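Local coordinates for protein glycosyltransferase Gtf1 (Streptococcus pneumoniae, PDB 4PQG) that belongs to the GT-B class of glycosyltransferases, built from two Rossmann-like domains with an added extended beta-sheet domain, and binds uridine-5'-diphosphate, at residues F282-T287 and E499-T504. Sequence-based numbering, arbitrary orientation.
Sequences FFIVST and EKWKKT
The carbonyl oxygen of Lys500 takes two bonds from Thr504, whose methyl meets the ring of Phe282: Thr504 OG1 donates to Lys500 O at 2.6 Å, and Thr504 N, at 3.0 Å, reaches the same oxygen from the opposite face of the carbonyl plane. The hydroxyl thus finds its acceptor inside helix 494-508, and CG2, anti to the backbone N, is left to face strand 282-285. Threonine suits the place because one branch serves the helix and the other the apolar contact. Thr504 CG2 lies 3.7 Å from Phe282 CZ and 3.8 Å from Phe282 CE1, touching the far end of the ring obliquely. Phenylalanine has the length to span a gap in which the closest CA atoms, those of Phe282 and Thr504, are 10.1 Å apart. On the same side of the strand, Ile284, its longer branch extended (chi2 176°), brings CD1 to 3.8 Å from Trp501 CH2, the side chains crossing at about a right angle. The broad indole also meets Phe36 of helix 24-38 edge-to-face. As is common in GT-B enzymes, the last helix returns to the first domain; these segments share no hydrogen bond, so apolar side chains alone join them, restraining direction less than hydrogen bonds would.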
loop_
_atom_site.group_PDB
_atom_site.type_symbol
_atom_site.label_atom_id
_atom_site.label_comp_id
_atom_site.label_asym_id
_atom_site.label_seq_id
_atom_site.Cartn_x
_atom_site.Cartn_y
_atom_site.Cartn_z
ATOM N N PHE A 282 3.912 16.867 15.131
ATOM C CA PHE A 282 3.477 17.502 13.884
ATOM C C PHE A 282 2.696 16.580 12.949
ATOM O O PHE A 282 2.893 15.376 12.960
ATOM C CB PHE A 282 4.645 18.148 13.131
ATOM C CG PHE A 282 5.743 17.203 12.744
ATOM C CD1 PHE A 282 5.844 16.738 11.441
ATOM C CD2 PHE A 282 6.728 16.833 13.667
ATOM C CE1 PHE A 282 6.882 15.895 11.068
ATOM C CE2 PHE A 282 7.764 15.987 13.304
ATOM C CZ PHE A 282 7.847 15.521 11.997
ATOM N N PHE A 283 1.791 17.165 12.172
ATOM C CA PHE A 283 1.141 16.439 11.087
ATOM C C PHE A 283 1.888 16.706 9.786
ATOM O O PHE A 283 2.409 17.809 9.578
ATOM C CB PHE A 283 -0.316 16.860 10.956
ATOM C CG PHE A 283 -1.168 16.498 12.146
ATOM C CD1 PHE A 283 -1.862 15.280 12.178
ATOM C CD2 PHE A 283 -1.289 17.364 13.234
ATOM C CE1 PHE A 283 -2.648 14.945 13.271
ATOM C CE2 PHE A 283 -2.072 17.033 14.327
ATOM C CZ PHE A 283 -2.759 15.821 14.340
ATOM N N ILE A 284 1.956 15.685 8.931
ATOM C CA ILE A 284 2.523 15.813 7.593
ATOM C C ILE A 284 1.409 15.685 6.541
ATOM O O ILE A 284 0.611 14.738 6.591
ATOM C CB ILE A 284 3.608 14.740 7.331
ATOM C CG1 ILE A 284 4.655 14.732 8.455
ATOM C CG2 ILE A 284 4.282 14.963 5.978
ATOM C CD1 ILE A 284 5.712 13.639 8.304
ATOM N N VAL A 285 1.335 16.648 5.619
ATOM C CA VAL A 285 0.437 16.561 4.450
ATOM C C VAL A 285 1.226 16.715 3.160
ATOM O O VAL A 285 2.309 17.287 3.176
ATOM C CB VAL A 285 -0.688 17.617 4.458
ATOM C CG1 VAL A 285 -1.579 17.457 5.676
ATOM C CG2 VAL A 285 -0.111 19.028 4.381
ATOM N N SER A 286 0.678 16.245 2.037
ATOM C CA SER A 286 1.428 16.245 0.785
ATOM C C SER A 286 1.427 17.557 -0.014
ATOM O O SER A 286 2.307 17.760 -0.843
ATOM C CB SER A 286 0.972 15.107 -0.123
ATOM O OG SER A 286 1.311 13.856 0.451
ATOM N N THR A 287 0.428 18.403 0.202
ATOM C CA THR A 287 0.319 19.672 -0.530
ATOM C C THR A 287 0.035 20.825 0.406
ATOM O O THR A 287 -0.547 20.631 1.470
ATOM C CB THR A 287 -0.814 19.649 -1.556
ATOM O OG1 THR A 287 -2.069 19.581 -0.869
ATOM C CG2 THR A 287 -0.662 18.494 -2.510
ATOM N N GLU A 499 16.117 17.526 1.163
ATOM C CA GLU A 499 16.316 18.723 1.970
ATOM C C GLU A 499 15.141 18.982 2.890
ATOM O O GLU A 499 15.323 19.464 4.008
ATOM C CB GLU A 499 16.571 19.945 1.077
ATOM C CG GLU A 499 17.976 19.989 0.496
ATOM C CD GLU A 499 19.045 19.989 1.579
ATOM O OE1 GLU A 499 18.940 20.800 2.531
ATOM O OE2 GLU A 499 19.981 19.166 1.488
ATOM N N LYS A 500 13.933 18.669 2.424
ATOM C CA LYS A 500 12.750 18.842 3.262
ATOM C C LYS A 500 12.802 17.865 4.433
ATOM O O LYS A 500 12.510 18.234 5.570
ATOM C CB LYS A 500 11.457 18.664 2.458
ATOM C CG LYS A 500 11.307 19.661 1.319
ATOM C CD LYS A 500 9.919 19.633 0.690
ATOM C CE LYS A 500 9.900 20.373 -0.640
ATOM N NZ LYS A 500 10.140 21.837 -0.480
ATOM N N TRP A 501 13.193 16.625 4.150
ATOM C CA TRP A 501 13.296 15.592 5.187
ATOM C C TRP A 501 14.443 15.876 6.123
ATOM O O TRP A 501 14.255 15.925 7.344
ATOM C CB TRP A 501 13.387 14.194 4.569
ATOM C CG TRP A 501 12.025 13.643 4.173
ATOM C CD1 TRP A 501 11.527 13.443 2.890
ATOM C CD2 TRP A 501 10.941 13.216 5.069
ATOM N NE1 TRP A 501 10.257 12.936 2.930
ATOM C CE2 TRP A 501 9.840 12.782 4.202
ATOM C CE3 TRP A 501 10.777 13.157 6.452
ATOM C CZ2 TRP A 501 8.642 12.298 4.717
ATOM C CZ3 TRP A 501 9.561 12.676 6.962
ATOM C CH2 TRP A 501 8.520 12.261 6.114
ATOM N N LYS A 502 15.622 16.107 5.553
ATOM C CA LYS A 502 16.795 16.539 6.312
ATOM C C LYS A 502 16.431 17.672 7.269
ATOM O O LYS A 502 16.689 17.568 8.467
ATOM C CB LYS A 502 17.920 16.959 5.360
ATOM C CG LYS A 502 19.310 17.021 5.970
ATOM C CD LYS A 502 20.350 17.287 4.889
ATOM C CE LYS A 502 21.676 17.764 5.464
ATOM N NZ LYS A 502 22.432 16.671 6.140
ATOM N N LYS A 503 15.802 18.728 6.756
ATOM C CA LYS A 503 15.381 19.861 7.588
ATOM C C LYS A 503 14.461 19.439 8.742
ATOM O O LYS A 503 14.649 19.869 9.884
ATOM C CB LYS A 503 14.697 20.937 6.727
ATOM C CG LYS A 503 14.267 22.201 7.461
ATOM C CD LYS A 503 13.485 23.127 6.531
ATOM C CE LYS A 503 13.223 24.497 7.150
ATOM N NZ LYS A 503 12.243 24.471 8.275
ATOM N N THR A 504 13.463 18.608 8.434
ATOM C CA THR A 504 12.498 18.130 9.430
ATOM C C THR A 504 13.189 17.231 10.457
ATOM O O THR A 504 12.922 17.322 11.653
ATOM C CB THR A 504 11.327 17.364 8.765
ATOM O OG1 THR A 504 10.925 18.039 7.567
ATOM C CG2 THR A 504 10.127 17.266 9.705
#